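Metazoan TIR-STING fusion (Crassostrea gigas, PDB 6WT6) is a STING-family protein that carries a TIR domain and a STING ligand-binding domain in one chain. Local coordinates at residues Phe34-Ala39 / Val87-Ser92; Thr261-Thr266 / Tyr273-Glu278. All blocks are in the same frame, centred on the assembly; numbering follows the deposited sequence.

Contact 1. Residues Phe34-Ala39 / Val87-Ser92; sequences FISYCA and VILVIS
Phe34-Ser36 and Val87-Ile91 run side by side as the two central strands of the parallel sheet of the TIR domain, their axes 4.7 Å apart and turned by 22°. Three backbone hydrogen bonds form the ladder. Phe34 O accepts from Ile88 N at 2.7 Å, Ser36 N donates to Ile88 O, and Ser36 O takes Val90 N at 3.2 Å, where the first strand is already drawing away. Helix 43-56 packs on the sheet face that carries Ile35 and Ile88. Here the CG2 branch of Ile35 meets Val90 CG2 at 4.2 Å, the two side chains crossing obliquely. Phe34, Val87, Ser36 and Leu89 occupy the other face, beside helix 104-108. The Phe34 and Val87 side chains run alongside each other, and Val87 CG1 meets the edge of the ring. Ser36 CB rests 3.9 Å from Leu89 CD2, while OG, anti to the backbone N (chi1 -175°), bonds to Glu104 OE2 and more weakly to Trp100 NE1, so a buried hydroxyl has a carboxylate partner. The end of Tyr37 leads away from the second strand, its ring stacking on Phe62 and its OH bonding to Glu64 N; its CB stays near, 4.3 Å from Val90 CG2.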
loop_
_atom_site.group_PDB
_atom_site.type_symbol
_atom_site.label_atom_id
_atom_site.label_comp_id
_atom_site.label_asym_id
_atom_site.label_seq_id
_atom_site.Cartn_x
_atom_site.Cartn_y
_atom_site.Cartn_z
ATOM N N PHE A 34 7.408 -24.410 -3.659
ATOM C CA PHE A 34 8.197 -24.204 -2.457
ATOM C C PHE A 34 7.428 -24.781 -1.279
ATOM O O PHE A 34 6.262 -24.438 -1.065
ATOM C CB PHE A 34 8.489 -22.721 -2.218
ATOM C CG PHE A 34 9.147 -22.435 -0.892
ATOM C CD1 PHE A 34 10.486 -22.731 -0.689
ATOM C CD2 PHE A 34 8.430 -21.863 0.147
ATOM C CE1 PHE A 34 11.095 -22.468 0.528
ATOM C CE2 PHE A 34 9.036 -21.597 1.367
ATOM C CZ PHE A 34 10.370 -21.900 1.555
ATOM N N ILE A 35 8.079 -25.662 -0.530
ATOM C CA ILE A 35 7.480 -26.287 0.641
ATOM C C ILE A 35 7.872 -25.461 1.861
ATOM O O ILE A 35 9.024 -25.490 2.302
ATOM C CB ILE A 35 7.915 -27.750 0.776
ATOM C CG1 ILE A 35 7.372 -28.561 -0.400
ATOM C CG2 ILE A 35 7.444 -28.337 2.096
ATOM C CD1 ILE A 35 7.760 -30.013 -0.376
ATOM N N SER A 36 6.913 -24.707 2.394
ATOM C CA SER A 36 7.113 -23.892 3.585
ATOM C C SER A 36 6.666 -24.692 4.802
ATOM O O SER A 36 5.492 -25.057 4.915
ATOM C CB SER A 36 6.337 -22.580 3.483
ATOM O OG SER A 36 6.616 -21.731 4.580
ATOM N N TYR A 37 7.602 -24.959 5.710
ATOM C CA TYR A 37 7.327 -25.779 6.878
ATOM C C TYR A 37 8.060 -25.206 8.081
ATOM O O TYR A 37 9.049 -24.482 7.945
ATOM C CB TYR A 37 7.738 -27.239 6.650
ATOM C CG TYR A 37 9.222 -27.430 6.408
ATOM C CD1 TYR A 37 9.786 -27.161 5.165
ATOM C CD2 TYR A 37 10.056 -27.889 7.418
ATOM C CE1 TYR A 37 11.141 -27.335 4.942
ATOM C CE2 TYR A 37 11.407 -28.069 7.203
ATOM C CZ TYR A 37 11.946 -27.791 5.967
ATOM O OH TYR A 37 13.293 -27.971 5.754
ATOM N N CYS A 38 7.550 -25.533 9.268
ATOM C CA CYS A 38 8.246 -25.216 10.508
ATOM C C CYS A 38 9.294 -26.289 10.774
ATOM O O CYS A 38 8.953 -27.460 10.968
ATOM C CB CYS A 38 7.268 -25.122 11.677
ATOM S SG CYS A 38 8.078 -24.925 13.286
ATOM N N ALA A 39 10.569 -25.891 10.779
ATOM C CA ALA A 39 11.643 -26.860 10.963
ATOM C C ALA A 39 11.629 -27.491 12.350
ATOM O O ALA A 39 12.187 -28.579 12.529
ATOM C CB ALA A 39 12.991 -26.194 10.693
ATOM N N VAL A 87 3.275 -22.292 -3.697
ATOM C CA VAL A 87 3.826 -22.388 -2.349
ATOM C C VAL A 87 2.936 -23.334 -1.555
ATOM O O VAL A 87 1.730 -23.086 -1.411
ATOM C CB VAL A 87 3.920 -21.017 -1.658
ATOM C CG1 VAL A 87 4.322 -21.183 -0.201
ATOM C CG2 VAL A 87 4.918 -20.131 -2.380
ATOM N N ILE A 88 3.522 -24.412 -1.044
ATOM C CA ILE A 88 2.807 -25.412 -0.261
ATOM C C ILE A 88 3.014 -25.102 1.217
ATOM O O ILE A 88 4.147 -25.129 1.713
ATOM C CB ILE A 88 3.284 -26.832 -0.603
ATOM C CG1 ILE A 88 2.880 -27.205 -2.033
ATOM C CG2 ILE A 88 2.735 -27.842 0.388
ATOM C CD1 ILE A 88 3.461 -28.516 -2.507
ATOM N N LEU A 89 1.924 -24.797 1.919
ATOM C CA LEU A 89 1.955 -24.507 3.349
ATOM C C LEU A 89 1.610 -25.771 4.125
ATOM O O LEU A 89 0.525 -26.334 3.947
ATOM C CB LEU A 89 0.978 -23.386 3.704
ATOM C CG LEU A 89 1.200 -21.996 3.104
ATOM C CD1 LEU A 89 0.101 -21.048 3.566
ATOM C CD2 LEU A 89 2.568 -21.450 3.476
ATOM N N VAL A 90 2.529 -26.214 4.983
ATOM C CA VAL A 90 2.311 -27.374 5.841
ATOM C C VAL A 90 1.810 -26.848 7.184
ATOM O O VAL A 90 2.598 -26.434 8.037
ATOM C CB VAL A 90 3.579 -28.212 5.999
ATOM C CG1 VAL A 90 3.285 -29.466 6.808
ATOM C CG2 VAL A 90 4.155 -28.567 4.636
ATOM N N ILE A 91 0.495 -26.874 7.374
ATOM C CA ILE A 91 -0.155 -26.246 8.517
ATOM C C ILE A 91 -0.674 -27.347 9.432
ATOM O O ILE A 91 -1.641 -28.046 9.100
ATOM C CB ILE A 91 -1.285 -25.308 8.079
ATOM C CG1 ILE A 91 -0.724 -24.185 7.204
ATOM C CG2 ILE A 91 -2.006 -24.747 9.294
ATOM C CD1 ILE A 91 -1.752 -23.160 6.793
ATOM N N SER A 92 -0.039 -27.490 10.594
ATOM C CA SER A 92 -0.397 -28.484 11.598
ATOM C C SER A 92 -0.843 -27.775 12.873
ATOM O O SER A 92 -0.815 -26.538 12.926
ATOM C CB SER A 92 0.794 -29.407 11.871
ATOM O OG SER A 92 1.857 -28.701 12.490
#

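Contact 2. Residues Thr261-Thr266 / Tyr273-Glu278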
loop_
_atom_site.group_PDB
_atom_site.type_symbol
_atom_site.label_atom_id
_atom_site.label_comp_id
_atom_site.label_asym_id
_atom_site.label_seq_id
_atom_site.Cartn_x
_atom_site.Cartn_y
_atom_site.Cartn_z
ATOM N N THR A 261 4.159 25.976 -3.415
ATOM C CA THR A 261 3.845 27.068 -4.327
ATOM C C THR A 261 2.593 27.828 -3.896
ATOM O O THR A 261 1.631 27.242 -3.391
ATOM C CB THR A 261 3.668 26.523 -5.744
ATOM O OG1 THR A 261 4.822 25.750 -6.091
ATOM C CG2 THR A 261 3.528 27.656 -6.740
ATOM N N ILE A 262 2.615 29.145 -4.108
ATOM C CA ILE A 262 1.491 30.022 -3.803
ATOM C C ILE A 262 0.829 30.439 -5.107
ATOM O O ILE A 262 1.508 30.848 -6.059
ATOM C CB ILE A 262 1.937 31.256 -3.004
ATOM C CG1 ILE A 262 2.749 30.828 -1.778
ATOM C CG2 ILE A 262 0.724 32.070 -2.581
ATOM C CD1 ILE A 262 1.981 29.943 -0.828
ATOM N N TYR A 263 -0.491 30.336 -5.152
ATOM C CA TYR A 263 -1.264 30.761 -6.304
ATOM C C TYR A 263 -2.281 31.810 -5.880
ATOM O O TYR A 263 -2.568 31.988 -4.692
ATOM C CB TYR A 263 -1.985 29.584 -6.972
ATOM C CG TYR A 263 -1.067 28.501 -7.487
ATOM C CD1 TYR A 263 -0.556 28.552 -8.776
ATOM C CD2 TYR A 263 -0.717 27.420 -6.686
ATOM C CE1 TYR A 263 0.277 27.565 -9.255
ATOM C CE2 TYR A 263 0.118 26.424 -7.159
ATOM C CZ TYR A 263 0.609 26.503 -8.446
ATOM O OH TYR A 263 1.441 25.522 -8.929
ATOM N N SER A 264 -2.819 32.505 -6.877
ATOM C CA SER A 264 -3.896 33.462 -6.689
ATOM C C SER A 264 -5.091 33.054 -7.538
ATOM O O SER A 264 -4.945 32.416 -8.587
ATOM C CB SER A 264 -3.455 34.880 -7.067
ATOM O OG SER A 264 -4.371 35.846 -6.585
ATOM N N VAL A 265 -6.278 33.443 -7.085
ATOM C CA VAL A 265 -7.514 33.119 -7.785
ATOM C C VAL A 265 -8.519 34.231 -7.508
ATOM O O VAL A 265 -8.589 34.759 -6.393
ATOM C CB VAL A 265 -8.032 31.725 -7.363
ATOM C CG1 VAL A 265 -8.242 31.652 -5.860
ATOM C CG2 VAL A 265 -9.294 31.387 -8.081
ATOM N N THR A 266 -9.279 34.607 -8.535
ATOM C CA THR A 266 -10.190 35.746 -8.481
ATOM C C THR A 266 -11.630 35.256 -8.408
ATOM O O THR A 266 -12.043 34.411 -9.210
ATOM C CB THR A 266 -10.008 36.645 -9.707
ATOM O OG1 THR A 266 -8.638 37.060 -9.804
ATOM C CG2 THR A 266 -10.884 37.872 -9.599
ATOM N N TYR A 273 -7.852 35.825 -4.062
ATOM C CA TYR A 273 -7.667 34.933 -2.929
ATOM C C TYR A 273 -6.418 34.101 -3.165
ATOM O O TYR A 273 -6.209 33.587 -4.270
ATOM C CB TYR A 273 -8.892 34.038 -2.734
ATOM C CG TYR A 273 -10.034 34.739 -2.037
ATOM C CD1 TYR A 273 -10.931 35.527 -2.748
ATOM C CD2 TYR A 273 -10.204 34.631 -0.662
ATOM C CE1 TYR A 273 -11.977 36.177 -2.110
ATOM C CE2 TYR A 273 -11.243 35.277 -0.014
ATOM C CZ TYR A 273 -12.127 36.048 -0.744
ATOM O OH TYR A 273 -13.164 36.692 -0.103
ATOM N N PHE A 274 -5.591 33.981 -2.131
ATOM C CA PHE A 274 -4.307 33.306 -2.217
ATOM C C PHE A 274 -4.356 31.964 -1.499
ATOM O O PHE A 274 -5.067 31.792 -0.503
ATOM C CB PHE A 274 -3.193 34.169 -1.613
ATOM C CG PHE A 274 -2.908 35.432 -2.378
ATOM C CD1 PHE A 274 -3.662 36.573 -2.161
ATOM C CD2 PHE A 274 -1.872 35.485 -3.299
ATOM C CE1 PHE A 274 -3.400 37.743 -2.855
ATOM C CE2 PHE A 274 -1.602 36.655 -3.997
ATOM C CZ PHE A 274 -2.370 37.784 -3.774
ATOM N N PHE A 275 -3.585 31.008 -2.010
ATOM C CA PHE A 275 -3.542 29.700 -1.379
ATOM C C PHE A 275 -2.241 29.001 -1.740
ATOM O O PHE A 275 -1.713 29.172 -2.843
ATOM C CB PHE A 275 -4.741 28.838 -1.801
ATOM C CG PHE A 275 -4.790 28.524 -3.276
ATOM C CD1 PHE A 275 -5.301 29.443 -4.187
ATOM C CD2 PHE A 275 -4.344 27.301 -3.751
ATOM C CE1 PHE A 275 -5.353 29.147 -5.541
ATOM C CE2 PHE A 275 -4.398 26.999 -5.105
ATOM C CZ PHE A 275 -4.903 27.923 -6.000
ATOM N N ALA A 276 -1.725 28.230 -0.786
ATOM C CA ALA A 276 -0.706 27.240 -1.094
ATOM C C ALA A 276 -1.400 25.971 -1.562
ATOM O O ALA A 276 -2.315 25.477 -0.899
ATOM C CB ALA A 276 0.167 26.955 0.125
ATOM N N GLY A 277 -0.985 25.452 -2.704
ATOM C CA GLY A 277 -1.677 24.318 -3.289
ATOM C C GLY A 277 -0.762 23.465 -4.139
ATOM O O GLY A 277 0.217 23.947 -4.721
ATOM N N GLU A 278 -1.100 22.182 -4.217
ATOM C CA GLU A 278 -0.382 21.243 -5.062
ATOM C C GLU A 278 -1.238 19.996 -5.225
ATOM O O GLU A 278 -2.194 19.773 -4.478
ATOM C CB GLU A 278 0.986 20.894 -4.471
ATOM C CG GLU A 278 0.907 20.202 -3.116
ATOM C CD GLU A 278 2.244 20.170 -2.397
ATOM O OE1 GLU A 278 3.003 21.152 -2.520
ATOM O OE2 GLU A 278 2.537 19.162 -1.717
HETATM O O HOH W 1 2.069 23.161 -6.688
#
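Tyr263 and Phe275 face each other as a hydrogen-bonded pair in the antiparallel hairpin of the STING ligand-binding domain. Their side chains cross, with the ring planes 28° apart but slid so far that the rings barely overlap, the centroids being 5.7 Å apart. The closer meeting is a CH-pi contact: Tyr263 CB sits over the face of the Phe275 ring, 3.5 Å from CZ. Phe275 reaches this place because its CG lies between the backbone N and the carbonyl carbon (chi1 63°), which folds the ring back across the neighbouring strand. Val265 CG1 approaches the same ring from another direction, 3.8 Å from Phe275 CE1, and also packs on Tyr273 CB. The Tyr263 ring presents its edge to Gly277 O, 3.5 Å from CE2; a water gives that oxygen a hydrogen bond and is weakly linked to Tyr263 OH, whose stronger partner is Ser229. On the other face of the sheet, Ser264 OG stands over one face of the Phe274 ring, toward its rim, and Ile262 CD1 reaches Ala276 CB at 3.6 Å. Five backbone bonds join the strands, the straightest from Tyr263 N to Phe275 O (175°). Strand 238-243 flanks the hairpin beside 260-266 and strand 212-221 beside 272-279, while helix 341-356 covers the face of Val265, Tyr273 and Phe275.

In the fold
Contact 1 and contact 2 belong to different modules of the chain, the TIR and STING domains, and share no strand: their centres lie 57 Å apart, on opposite sides of the chain's centre. Both are buried strand pairings inside a sheet. At 34-39/87-92 the strands are parallel partners brought together across 47 intervening residues, largely helical, and the backbone ladder is accompanied by a few aliphatic touches and one aromatic edge. Residues 261-266 and 273-278 are instead separated by only six residues, and the hairpin buries more surface between its segments, 523 against 337 Å², with aromatic rings prominent. Some of its residues, such as Phe274, remain partly exposed, whereas every touching residue of contact 1 is buried.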